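Local structure of short chain dehydrogenase/reductase (Acinetobacter baumannii, 4IUY) at residues D[80-85]-D[97-102]; D[113-118]-D[133-138]; D[119-124]-D[174-179]. The protein probably catalyses NAD(P)-dependent reduction of a carbonyl or oxidation of a hydroxyl group, as other short-chain dehydrogenases/reductases do. All blocks are in the same frame, centred on the assembly; numbering follows the deposited sequence.

Contact 1 (D[80-85]-D[97-102])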
ATOM      1  N   TYR D  80      33.661  -0.051  19.625  1.00 51.44           N
ATOM      2  CA  TYR D  80      34.434  -1.031  18.884  1.00 52.98           C
ATOM      3  C   TYR D  80      34.338  -0.650  17.405  1.00 47.39           C
ATOM      4  O   TYR D  80      33.277  -0.298  16.930  1.00 46.09           O
ATOM      5  CB  TYR D  80      33.883  -2.430  19.110  1.00 48.25           C
ATOM      6  CG  TYR D  80      34.001  -2.917  20.536  1.00 57.71           C
ATOM      7  CD1 TYR D  80      35.095  -3.680  20.942  1.00 50.91           C
ATOM      8  CD2 TYR D  80      33.013  -2.609  21.491  1.00 53.71           C
ATOM      9  CE1 TYR D  80      35.214  -4.135  22.255  1.00 56.23           C
ATOM     10  CE2 TYR D  80      33.127  -3.057  22.821  1.00 51.49           C
ATOM     11  CZ  TYR D  80      34.229  -3.828  23.195  1.00 63.45           C
ATOM     12  OH  TYR D  80      34.360  -4.291  24.505  1.00 65.23           O
ATOM     13  N   THR D  81      35.467  -0.604  16.713  1.00 51.93           N
ATOM     14  CA  THR D  81      35.449  -0.342  15.282  1.00 52.94           C
ATOM     15  C   THR D  81      35.894  -1.586  14.499  1.00 48.71           C
ATOM     16  O   THR D  81      36.694  -2.370  14.973  1.00 59.50           O
ATOM     17  CB  THR D  81      36.309   0.865  14.921  1.00 51.22           C
ATOM     18  OG1 THR D  81      37.680   0.590  15.230  1.00 59.72           O
ATOM     19  CG2 THR D  81      35.836   2.082  15.688  1.00 50.19           C
ATOM     20  N   PHE D  82      35.314  -1.782  13.325  1.00 67.41           N
ATOM     21  CA  PHE D  82      35.672  -2.884  12.445  1.00 58.79           C
ATOM     22  C   PHE D  82      35.692  -2.450  10.984  1.00 62.10           C
ATOM     23  O   PHE D  82      34.719  -1.901  10.464  1.00 62.31           O
ATOM     24  CB  PHE D  82      34.684  -4.037  12.596  1.00 52.36           C
ATOM     25  CG  PHE D  82      34.737  -4.718  13.928  1.00 55.90           C
ATOM     26  CD1 PHE D  82      35.753  -5.637  14.212  1.00 52.51           C
ATOM     27  CD2 PHE D  82      33.774  -4.458  14.899  1.00 47.81           C
ATOM     28  CE1 PHE D  82      35.807  -6.291  15.449  1.00 51.25           C
ATOM     29  CE2 PHE D  82      33.816  -5.110  16.137  1.00 57.40           C
ATOM     30  CZ  PHE D  82      34.843  -6.028  16.413  1.00 50.27           C
ATOM     31  N   ALA D  83      36.798  -2.731  10.316  1.00 64.90           N
ATOM     32  CA  ALA D  83      36.888  -2.542   8.880  1.00 73.50           C
ATOM     33  C   ALA D  83      36.411  -3.813   8.190  1.00 75.48           C
ATOM     34  O   ALA D  83      36.877  -4.905   8.520  1.00 80.67           O
ATOM     35  CB  ALA D  83      38.322  -2.247   8.483  1.00 72.08           C
ATOM     36  N   LEU D  84      35.453  -3.672   7.274  1.00 63.42           N
ATOM     37  CA  LEU D  84      34.973  -4.804   6.483  1.00 67.90           C
ATOM     38  C   LEU D  84      34.124  -4.363   5.287  1.00 62.18           C
ATOM     39  O   LEU D  84      33.656  -3.235   5.244  1.00 63.65           O
ATOM     40  CB  LEU D  84      34.184  -5.776   7.378  1.00 74.55           C
ATOM     41  CG  LEU D  84      33.045  -5.260   8.277  1.00 70.22           C
ATOM     42  CD1 LEU D  84      31.751  -5.013   7.529  1.00 66.62           C
ATOM     43  CD2 LEU D  84      32.825  -6.221   9.433  1.00 75.92           C
ATOM     44  N   ASP D  85      33.916  -5.261   4.328  1.00 61.32           N
ATOM     45  CA  ASP D  85      32.926  -5.036   3.285  1.00 67.14           C
ATOM     46  C   ASP D  85      31.599  -5.620   3.768  1.00 66.42           C
ATOM     47  O   ASP D  85      31.551  -6.777   4.182  1.00 63.36           O
ATOM     48  CB  ASP D  85      33.332  -5.689   1.971  1.00 69.47           C
ATOM     49  CG  ASP D  85      32.262  -5.527   0.892  1.00 82.18           C
ATOM     50  OD1 ASP D  85      31.320  -4.732   1.097  1.00 89.07           O
ATOM     51  OD2 ASP D  85      32.340  -6.207  -0.154  1.00 90.27           O
ATOM     52  N   SER D  97      32.004 -12.971  16.258  1.00 62.14           N
ATOM     53  CA  SER D  97      32.783 -13.868  17.113  1.00 60.54           C
ATOM     54  C   SER D  97      33.710 -13.071  18.036  1.00 71.32           C
ATOM     55  O   SER D  97      33.790 -13.331  19.239  1.00 56.89           O
ATOM     56  CB  SER D  97      33.670 -14.816  16.285  1.00 61.89           C
ATOM     57  OG  SER D  97      32.934 -15.788  15.574  1.00 75.55           O
ATOM     58  N   SER D  98      34.369 -12.067  17.468  1.00 55.30           N
ATOM     59  CA  SER D  98      35.314 -11.248  18.217  1.00 72.27           C
ATOM     60  C   SER D  98      34.600 -10.546  19.367  1.00 63.91           C
ATOM     61  O   SER D  98      35.124 -10.505  20.487  1.00 67.99           O
ATOM     62  CB  SER D  98      36.018 -10.253  17.294  1.00 55.22           C
ATOM     63  OG  SER D  98      36.848  -9.385  18.030  1.00102.45           O
ATOM     64  N   LEU D  99      33.393 -10.032  19.101  1.00 63.06           N
ATOM     65  CA  LEU D  99      32.585  -9.397  20.137  1.00 52.21           C
ATOM     66  C   LEU D  99      32.178 -10.383  21.231  1.00 62.00           C
ATOM     67  O   LEU D  99      32.266 -10.070  22.423  1.00 53.90           O
ATOM     68  CB  LEU D  99      31.351  -8.729  19.535  1.00 50.21           C
ATOM     69  CG  LEU D  99      31.644  -7.482  18.684  1.00 52.43           C
ATOM     70  CD1 LEU D  99      30.395  -6.942  17.934  1.00 48.57           C
ATOM     71  CD2 LEU D  99      32.285  -6.401  19.554  1.00 51.02           C
ATOM     72  N   GLU D 100      31.714 -11.563  20.839  1.00 53.91           N
ATOM     73  CA  GLU D 100      31.387 -12.591  21.822  1.00 55.35           C
ATOM     74  C   GLU D 100      32.544 -12.909  22.775  1.00 60.96           C
ATOM     75  O   GLU D 100      32.331 -13.137  23.973  1.00 61.61           O
ATOM     76  CB  GLU D 100      30.950 -13.877  21.133  1.00 58.21           C
ATOM     77  CG  GLU D 100      29.710 -13.738  20.320  1.00 74.17           C
ATOM     78  CD  GLU D 100      29.370 -15.000  19.551  1.00 86.10           C
ATOM     79  OE1 GLU D 100      29.976 -16.065  19.852  1.00 74.78           O
ATOM     80  OE2 GLU D 100      28.483 -14.917  18.661  1.00 92.42           O
ATOM     81  N   ALA D 101      33.765 -12.947  22.246  1.00 58.17           N
ATOM     82  CA  ALA D 101      34.915 -13.311  23.068  1.00 71.08           C
ATOM     83  C   ALA D 101      35.225 -12.247  24.119  1.00 74.58           C
ATOM     84  O   ALA D 101      35.883 -12.531  25.115  1.00 88.31           O
ATOM     85  CB  ALA D 101      36.132 -13.587  22.201  1.00 70.75           C
ATOM     86  N   GLU D 102      34.734 -11.030  23.901  1.00 70.34           N
ATOM     87  CA  GLU D 102      34.890  -9.943  24.866  1.00 69.05           C
ATOM     88  C   GLU D 102      33.655  -9.845  25.759  1.00 72.43           C
ATOM     89  O   GLU D 102      33.452  -8.841  26.435  1.00 75.87           O
ATOM     90  CB  GLU D 102      35.106  -8.601  24.164  1.00 71.96           C
ATOM     91  CG  GLU D 102      36.220  -8.585  23.144  1.00 77.57           C
ATOM     92  CD  GLU D 102      36.967  -7.277  23.131  1.00 82.82           C
ATOM     93  OE1 GLU D 102      36.859  -6.523  24.122  1.00 77.23           O
ATOM     94  OE2 GLU D 102      37.656  -7.000  22.127  1.00 95.62           O
TER
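Leu99 sets one methyl, CD2, against both Tyr80 and Phe82, joining the outermost strand of a Rossmann-fold sheet to the helix that follows it. Strand 79-83 and helix 89-101 form the first two elements of a beta-alpha-beta crossover leading to the parallel strand 108-111. Their short segments run nearly antiparallel, at 156°, with axes 11.2 Å apart. That spacing suits residues with long reach: two aromatic side chains on the strand, two residues apart and so on the same side of it, and a branched leucine on the helix.

The close packing gathers around Leu99. Leu99 CD2 lies over one face of the Tyr80 ring, displaced toward its rim, in a CH-pi contact 4.2 Å from the ring centroid. The same methyl meets Phe82 quite differently, at the ring edge and in its plane, with Leu99 CD2 4.0 Å from Phe82 CE2. One methyl thus serves a face and an edge at once. Underneath, Val55 of strand 53-58 touches both Phe82 and Leu99, while Ile106 also packs on Leu99, so this side merges with the core.

Toward solvent the contact thins out. Ser98 turns its OG toward the edge of Phe82, but stays 4.2 Å from CE1, a loose approach that a small polar residue at a helix surface can afford. Glu102 bends at chi2 (-144°) and brings OE1 to the edge of the Tyr80 ring, near its plane, the carboxylate plane standing at 83° to the ring. A tyrosine fits this border, its ring packing inward and its hydroxyl reaching the polar rim. There the link is slight: Tyr80 OH gives Glu102 OE1 a weak hydrogen bond, 3.4 Å long.

Contact 2 (D[113-118]-D[133-138])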
ATOM      1  N   ALA D 113      23.900   0.760   5.607  1.00 53.70           N
ATOM      2  CA  ALA D 113      24.736   0.789   4.416  1.00 57.19           C
ATOM      3  C   ALA D 113      23.830   1.037   3.206  1.00 61.14           C
ATOM      4  O   ALA D 113      22.743   0.478   3.113  1.00 60.09           O
ATOM      5  CB  ALA D 113      25.534  -0.505   4.273  1.00 54.70           C
ATOM      6  N   GLY D 114      24.260   1.907   2.305  1.00 69.06           N
ATOM      7  CA  GLY D 114      23.443   2.283   1.164  1.00 74.27           C
ATOM      8  C   GLY D 114      24.228   3.029   0.098  1.00 77.01           C
ATOM      9  O   GLY D 114      24.939   3.979   0.416  1.00 90.41           O
ATOM     10  N   VAL D 115      24.166   2.557  -1.149  1.00 63.31           N
ATOM     11  CA  VAL D 115      24.766   3.266  -2.281  1.00 56.91           C
ATOM     12  C   VAL D 115      23.781   3.473  -3.424  1.00 52.32           C
ATOM     13  O   VAL D 115      22.784   2.759  -3.564  1.00 46.23           O
ATOM     14  CB  VAL D 115      26.008   2.541  -2.867  1.00 64.73           C
ATOM     15  CG1 VAL D 115      27.131   2.483  -1.852  1.00 65.72           C
ATOM     16  CG2 VAL D 115      25.633   1.142  -3.373  1.00 57.65           C
ATOM     17  N   SER D 116      24.055   4.473  -4.241  1.00 57.26           N
ATOM     18  CA  SER D 116      23.224   4.701  -5.407  1.00 59.21           C
ATOM     19  C   SER D 116      24.074   5.302  -6.516  1.00 59.65           C
ATOM     20  O   SER D 116      25.301   5.314  -6.449  1.00 60.42           O
ATOM     21  CB  SER D 116      22.040   5.600  -5.065  1.00 53.49           C
ATOM     22  OG  SER D 116      21.083   5.620  -6.112  1.00 60.19           O
ATOM     23  N   ASP D 117      23.399   5.818  -7.525  1.00 57.10           N
ATOM     24  CA  ASP D 117      24.025   6.419  -8.683  1.00 49.79           C
ATOM     25  C   ASP D 117      22.896   7.180  -9.358  1.00 52.88           C
ATOM     26  O   ASP D 117      21.780   7.216  -8.854  1.00 51.31           O
ATOM     27  CB  ASP D 117      24.589   5.342  -9.620  1.00 47.35           C
ATOM     28  CG  ASP D 117      25.737   5.856 -10.489  1.00 59.43           C
ATOM     29  OD1 ASP D 117      25.859   7.088 -10.693  1.00 57.67           O
ATOM     30  OD2 ASP D 117      26.503   5.018 -11.006  1.00 64.11           O
ATOM     31  N   THR D 118      23.200   7.816 -10.473  1.00 60.69           N
ATOM     32  CA  THR D 118      22.196   8.460 -11.294  1.00 61.04           C
ATOM     33  C   THR D 118      22.489   8.104 -12.726  1.00 54.93           C
ATOM     34  O   THR D 118      23.502   8.523 -13.274  1.00 51.90           O
ATOM     35  CB  THR D 118      22.212   9.981 -11.141  1.00 61.40           C
ATOM     36  OG1 THR D 118      21.999  10.314  -9.764  1.00 60.46           O
ATOM     37  CG2 THR D 118      21.099  10.589 -11.973  1.00 53.21           C
ATOM     38  N   VAL D 133      22.263  -3.322  -5.573  1.00 41.00           N
ATOM     39  CA  VAL D 133      21.345  -4.281  -4.985  1.00 44.54           C
ATOM     40  C   VAL D 133      21.999  -5.137  -3.889  1.00 51.40           C
ATOM     41  O   VAL D 133      21.379  -5.358  -2.830  1.00 46.56           O
ATOM     42  CB  VAL D 133      20.658  -5.146  -6.076  1.00 55.12           C
ATOM     43  CG1 VAL D 133      19.721  -6.138  -5.436  1.00 40.20           C
ATOM     44  CG2 VAL D 133      19.866  -4.245  -7.047  1.00 40.53           C
ATOM     45  N   ASP D 134      23.252  -5.569  -4.103  1.00 41.71           N
ATOM     46  CA  ASP D 134      23.961  -6.349  -3.074  1.00 42.95           C
ATOM     47  C   ASP D 134      24.213  -5.554  -1.816  1.00 42.90           C
ATOM     48  O   ASP D 134      24.032  -6.070  -0.716  1.00 41.80           O
ATOM     49  CB  ASP D 134      25.286  -6.922  -3.582  1.00 48.49           C
ATOM     50  CG  ASP D 134      25.081  -7.977  -4.632  1.00 59.20           C
ATOM     51  OD1 ASP D 134      23.906  -8.334  -4.879  1.00 65.55           O
ATOM     52  OD2 ASP D 134      26.080  -8.446  -5.201  1.00 63.51           O
ATOM     53  N   THR D 135      24.622  -4.302  -1.986  1.00 41.24           N
ATOM     54  CA  THR D 135      24.837  -3.397  -0.873  1.00 40.62           C
ATOM     55  C   THR D 135      23.526  -2.999  -0.172  1.00 50.06           C
ATOM     56  O   THR D 135      23.461  -2.979   1.056  1.00 44.37           O
ATOM     57  CB  THR D 135      25.548  -2.111  -1.326  1.00 47.43           C
ATOM     58  OG1 THR D 135      26.887  -2.420  -1.730  1.00 59.58           O
ATOM     59  CG2 THR D 135      25.582  -1.078  -0.184  1.00 53.90           C
ATOM     60  N   ASN D 136      22.482  -2.699  -0.946  1.00 42.88           N
ATOM     61  CA  ASN D 136      21.248  -2.176  -0.354  1.00 45.29           C
ATOM     62  C   ASN D 136      20.306  -3.222   0.190  1.00 41.72           C
ATOM     63  O   ASN D 136      19.515  -2.927   1.096  1.00 41.34           O
ATOM     64  CB  ASN D 136      20.485  -1.282  -1.343  1.00 48.22           C
ATOM     65  CG  ASN D 136      21.217   0.014  -1.665  1.00 54.35           C
ATOM     66  OD1 ASN D 136      22.024   0.483  -0.888  1.00 69.96           O
ATOM     67  ND2 ASN D 136      20.933   0.590  -2.818  1.00 57.56           N
ATOM     68  N   LEU D 137      20.404  -4.444  -0.331  1.00 41.37           N
ATOM     69  CA  LEU D 137      19.426  -5.487   0.001  1.00 40.27           C
ATOM     70  C   LEU D 137      20.101  -6.785   0.478  1.00 46.80           C
ATOM     71  O   LEU D 137      19.778  -7.315   1.541  1.00 39.41           O
ATOM     72  CB  LEU D 137      18.512  -5.771  -1.185  1.00 37.50           C
ATOM     73  CG  LEU D 137      17.521  -6.932  -1.063  1.00 46.23           C
ATOM     74  CD1 LEU D 137      16.543  -6.759   0.126  1.00 36.72           C
ATOM     75  CD2 LEU D 137      16.755  -7.107  -2.359  1.00 41.98           C
ATOM     76  N   LYS D 138      21.049  -7.294  -0.296  1.00 39.43           N
ATOM     77  CA  LYS D 138      21.681  -8.552   0.109  1.00 47.65           C
ATOM     78  C   LYS D 138      22.497  -8.435   1.395  1.00 51.48           C
ATOM     79  O   LYS D 138      22.420  -9.310   2.249  1.00 55.01           O
ATOM     80  CB  LYS D 138      22.542  -9.127  -0.993  1.00 52.00           C
ATOM     81  CG  LYS D 138      23.064 -10.515  -0.681  1.00 49.82           C
ATOM     82  CD  LYS D 138      23.846 -11.036  -1.860  1.00 44.50           C
ATOM     83  CE  LYS D 138      24.537 -12.357  -1.521  1.00 46.04           C
ATOM     84  NZ  LYS D 138      25.472 -12.774  -2.622  1.00 47.65           N
TER
HETATM   85  O   HOH W   1      19.729  -0.444   2.333  1.00 43.46           O
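Asn136 holds CG anti to its own carbonyl carbon (chi1 -67°), and a modest turn of the amide (chi2 -24°) lays the end of the side chain against the backbone of Val115. The two polar atoms of the amide then pair with the two of that residue. Val115 N donates to Asn136 OD1 over 3.0 Å, in the carbonyl plane and on a lone pair. In return Asn136 ND2 donates to Val115 O at 2.9 Å, nearly straight at 162° and close to the plane of the amide. Asparagine suits the place because it offers an acceptor and a donor side by side; the two bonds fix the rotation of the group. ND2 is also bonded to Ser181 OG on helix 176-196, so the same amide ties the loop to a second helix.

Beside this polar pair lies a small apolar one. Val115 CG2 meets Thr135 CB at 3.8 Å, the two side chains crossing at about a right angle, and Thr135 CG2 lies near the same methyl. Threonine can face both ways here: its carbon atoms cover the valine while OG1 bonds to Lys131 O, one turn back in the helix. Gly114 passes close beyond the oxygen, its CA 3.1 Å from Asn136 OD1 and near the plane of the amide.

Within helix 126-153 the turn at 134-138 is widened to the pi type, and Val133 O receives both Leu137 N and Lys138 N. A water lies 2.8 Å from Asn136 O and 3.2 Å from Ala113 O and could bridge helix and loop, though other acceptors compete for its protons. A helix with a widened turn at an asparagine beside the Asn-Asn-Ala-Gly loop is characteristic of classical short-chain dehydrogenases/reductases, where that asparagine belongs to the catalytic tetrad, consistent with a similar part for Asn136.

Contact 3 (D[119-124]-D[174-179])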
ATOM      1  N   LYS D 119      21.630   7.284 -13.312  1.00 55.66           N
ATOM      2  CA  LYS D 119      21.787   6.859 -14.691  1.00 55.58           C
ATOM      3  C   LYS D 119      20.420   6.662 -15.281  1.00 54.29           C
ATOM      4  O   LYS D 119      19.496   6.275 -14.581  1.00 53.99           O
ATOM      5  CB  LYS D 119      22.542   5.528 -14.792  1.00 53.01           C
ATOM      6  CG  LYS D 119      24.013   5.587 -14.454  1.00 53.54           C
ATOM      7  CD  LYS D 119      24.664   4.292 -14.881  1.00 56.45           C
ATOM      8  CE  LYS D 119      26.131   4.288 -14.570  1.00 53.74           C
ATOM      9  NZ  LYS D 119      26.783   3.206 -15.356  1.00 59.16           N
ATOM     10  N   ARG D 120      20.309   6.904 -16.577  1.00 50.36           N
ATOM     11  CA  ARG D 120      19.102   6.596 -17.309  1.00 56.07           C
ATOM     12  C   ARG D 120      18.771   5.117 -17.117  1.00 58.49           C
ATOM     13  O   ARG D 120      19.662   4.303 -16.818  1.00 49.16           O
ATOM     14  CB  ARG D 120      19.302   6.929 -18.786  1.00 54.75           C
ATOM     15  CG  ARG D 120      19.601   8.405 -18.977  1.00 56.44           C
ATOM     16  CD  ARG D 120      19.369   8.883 -20.396  1.00 58.61           C
ATOM     17  NE  ARG D 120      20.669   8.929 -21.018  1.00 60.38           N
ATOM     18  CZ  ARG D 120      21.382  10.028 -21.177  1.00 68.59           C
ATOM     19  NH1 ARG D 120      20.898  11.208 -20.806  1.00 77.37           N
ATOM     20  NH2 ARG D 120      22.571   9.939 -21.725  1.00 60.91           N
ATOM     21  N   PHE D 121      17.486   4.786 -17.231  1.00 54.08           N
ATOM     22  CA  PHE D 121      17.062   3.416 -17.021  1.00 47.37           C
ATOM     23  C   PHE D 121      17.890   2.424 -17.838  1.00 62.35           C
ATOM     24  O   PHE D 121      18.340   1.407 -17.308  1.00 48.16           O
ATOM     25  CB  PHE D 121      15.570   3.216 -17.304  1.00 46.77           C
ATOM     26  CG  PHE D 121      15.159   1.774 -17.226  1.00 52.99           C
ATOM     27  CD1 PHE D 121      14.944   1.170 -15.999  1.00 44.64           C
ATOM     28  CD2 PHE D 121      15.061   1.003 -18.381  1.00 47.31           C
ATOM     29  CE1 PHE D 121      14.625  -0.162 -15.922  1.00 44.31           C
ATOM     30  CE2 PHE D 121      14.726  -0.332 -18.315  1.00 50.87           C
ATOM     31  CZ  PHE D 121      14.512  -0.919 -17.084  1.00 47.21           C
ATOM     32  N   LEU D 122      18.120   2.753 -19.107  1.00 50.40           N
ATOM     33  CA  LEU D 122      18.828   1.873 -20.029  1.00 59.51           C
ATOM     34  C   LEU D 122      20.370   1.922 -19.932  1.00 60.39           C
ATOM     35  O   LEU D 122      21.045   1.151 -20.619  1.00 57.47           O
ATOM     36  CB  LEU D 122      18.391   2.156 -21.474  1.00 53.55           C
ATOM     37  CG  LEU D 122      16.930   1.857 -21.841  1.00 72.14           C
ATOM     38  CD1 LEU D 122      16.644   2.343 -23.255  1.00 62.05           C
ATOM     39  CD2 LEU D 122      16.568   0.375 -21.696  1.00 52.28           C
ATOM     40  N   ASP D 123      20.923   2.841 -19.136  1.00 59.15           N
ATOM     41  CA  ASP D 123      22.373   2.983 -19.031  1.00 53.78           C
ATOM     42  C   ASP D 123      22.963   2.179 -17.875  1.00 59.18           C
ATOM     43  O   ASP D 123      24.167   1.950 -17.820  1.00 59.70           O
ATOM     44  CB  ASP D 123      22.792   4.445 -18.860  1.00 65.25           C
ATOM     45  CG  ASP D 123      22.447   5.300 -20.052  1.00 68.15           C
ATOM     46  OD1 ASP D 123      22.146   4.737 -21.127  1.00 68.72           O
ATOM     47  OD2 ASP D 123      22.540   6.544 -19.926  1.00 63.73           O
ATOM     48  N   TYR D 124      22.122   1.773 -16.935  1.00 50.72           N
ATOM     49  CA  TYR D 124      22.585   0.954 -15.818  1.00 53.48           C
ATOM     50  C   TYR D 124      23.070  -0.423 -16.306  1.00 55.44           C
ATOM     51  O   TYR D 124      22.362  -1.103 -17.056  1.00 52.56           O
ATOM     52  CB  TYR D 124      21.457   0.767 -14.803  1.00 47.66           C
ATOM     53  CG  TYR D 124      21.328   1.844 -13.772  1.00 64.64           C
ATOM     54  CD1 TYR D 124      22.290   1.980 -12.765  1.00 46.35           C
ATOM     55  CD2 TYR D 124      20.234   2.716 -13.777  1.00 45.87           C
ATOM     56  CE1 TYR D 124      22.180   2.956 -11.799  1.00 48.10           C
ATOM     57  CE2 TYR D 124      20.111   3.702 -12.813  1.00 45.02           C
ATOM     58  CZ  TYR D 124      21.092   3.815 -11.821  1.00 49.72           C
ATOM     59  OH  TYR D 124      21.008   4.784 -10.852  1.00 46.84           O
ATOM     60  N   GLY D 174      16.173   7.946 -12.724  1.00 56.55           N
ATOM     61  CA  GLY D 174      17.604   7.713 -12.731  1.00 44.77           C
ATOM     62  C   GLY D 174      18.091   6.862 -11.566  1.00 43.56           C
ATOM     63  O   GLY D 174      19.283   6.814 -11.297  1.00 44.02           O
ATOM     64  N   VAL D 175      17.171   6.212 -10.851  1.00 42.14           N
ATOM     65  CA  VAL D 175      17.537   5.469  -9.636  1.00 44.39           C
ATOM     66  C   VAL D 175      16.852   4.102  -9.558  1.00 44.27           C
ATOM     67  O   VAL D 175      16.539   3.608  -8.469  1.00 49.46           O
ATOM     68  CB  VAL D 175      17.214   6.300  -8.377  1.00 51.08           C
ATOM     69  CG1 VAL D 175      18.155   7.495  -8.278  1.00 41.09           C
ATOM     70  CG2 VAL D 175      15.737   6.783  -8.408  1.00 40.82           C
ATOM     71  N   SER D 176      16.627   3.489 -10.713  0.85 41.58           N
ATOM     72  CA  SER D 176      15.889   2.221 -10.759  0.85 43.51           C
ATOM     73  C   SER D 176      16.440   1.072  -9.871  0.85 39.84           C
ATOM     74  O   SER D 176      15.667   0.433  -9.149  0.85 40.26           O
ATOM     75  CB  SER D 176      15.629   1.782 -12.214  0.85 43.44           C
ATOM     76  OG  SER D 176      16.721   2.100 -13.054  0.85 47.96           O
ATOM     77  N   PRO D 177      17.760   0.806  -9.908  1.00 43.30           N
ATOM     78  CA  PRO D 177      18.214  -0.297  -9.040  1.00 43.51           C
ATOM     79  C   PRO D 177      18.035   0.017  -7.553  1.00 41.50           C
ATOM     80  O   PRO D 177      17.659  -0.874  -6.785  1.00 40.61           O
ATOM     81  CB  PRO D 177      19.714  -0.436  -9.385  1.00 44.30           C
ATOM     82  CG  PRO D 177      19.858   0.207 -10.754  1.00 48.07           C
ATOM     83  CD  PRO D 177      18.866   1.344 -10.729  1.00 48.84           C
ATOM     84  N   TYR D 178      18.239   1.275  -7.174  1.00 39.37           N
ATOM     85  CA  TYR D 178      18.041   1.714  -5.792  1.00 37.90           C
ATOM     86  C   TYR D 178      16.574   1.505  -5.354  1.00 38.01           C
ATOM     87  O   TYR D 178      16.323   0.963  -4.279  1.00 42.98           O
ATOM     88  CB  TYR D 178      18.452   3.175  -5.671  1.00 38.20           C
ATOM     89  CG  TYR D 178      18.392   3.775  -4.294  1.00 49.96           C
ATOM     90  CD1 TYR D 178      19.508   3.742  -3.455  1.00 40.26           C
ATOM     91  CD2 TYR D 178      17.238   4.432  -3.841  1.00 43.93           C
ATOM     92  CE1 TYR D 178      19.478   4.315  -2.217  1.00 37.07           C
ATOM     93  CE2 TYR D 178      17.204   5.010  -2.595  1.00 37.77           C
ATOM     94  CZ  TYR D 178      18.340   4.956  -1.790  1.00 39.42           C
ATOM     95  OH  TYR D 178      18.340   5.532  -0.544  1.00 43.50           O
ATOM     96  N   CYS D 179      15.623   1.952  -6.177  1.00 37.01           N
ATOM     97  CA  CYS D 179      14.189   1.744  -5.903  1.00 39.90           C
ATOM     98  C   CYS D 179      13.842   0.270  -5.765  1.00 38.22           C
ATOM     99  O   CYS D 179      13.109  -0.110  -4.854  1.00 39.99           O
ATOM    100  CB  CYS D 179      13.308   2.363  -7.002  1.00 38.60           C
ATOM    101  SG  CYS D 179      13.302   4.182  -6.935  1.00 42.83           S
TER
HETATM  102  O   HOH W   2      16.932   4.608 -13.762  1.00 52.59           O
HETATM  103  O   HOH W   3      17.905   0.419 -14.987  1.00 35.90           O
HETATM  104  O   HOH W   4      20.238   3.659  -8.320  1.00 40.44           O
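Tyr124 and Lys119 both bind the carbonyl oxygen of Gly174, joining the loop before helix 126-153 to the start of helix 176-196, which in this Rossmann-fold family carries the Tyr-x-x-x-Lys motif, here beginning at Tyr178. Gly174 O accepts Lys119 N at 3.1 Å and Tyr124 OH at 2.7 Å. The two donors come from the same face of the carbonyl plane, each tilted out of it. Tyr124 OH in turn accepts from a water 2.9 Å away, so the hydroxyl is used both as donor and as acceptor.

Gly174 CA lies 3.0 Å from Lys119 O in a CA-H...O contact, and a phi of 82° is readily taken up by a residue without a side chain. The second subunit satisfies further backbone atoms. Its Glu195 OE2 takes Gly174 N, and its Gln145 NE2 serves both Phe121 O and Tyr124 O. Phe121 O also receives a water at 2.6 Å. Lys119 sends its NZ to a salt bridge with Asp128.

A flat ring fits between Lys119 and Pro177. Lys119 CB covers one face of Tyr124, and over the centre of the opposite face sits Pro177 CD, in a CH-pi contact 3.5 Å from the ring centroid.

Contacts 2 and 3 are neighbours, with centres 12 Å apart, and their segments alternate along the chain. Asp117 O lies 3.2 Å from Tyr124 OH, and the Tyr178 ring packs on the loop and amide of contact 2, its CD1 3.5 Å from Asn136 ND2. Asn136 and Tyr178, together with nearby Ser165, hold positions that in classical family members form part of the active site, so contacts 2 and 3 probably frame it from two helices. Both also touch the second subunit. Contact 1 sits at the sheet's outer strand, touched by no other chain of the assembly; its centre is 23 Å from that of contact 2 and 35 Å from that of contact 3.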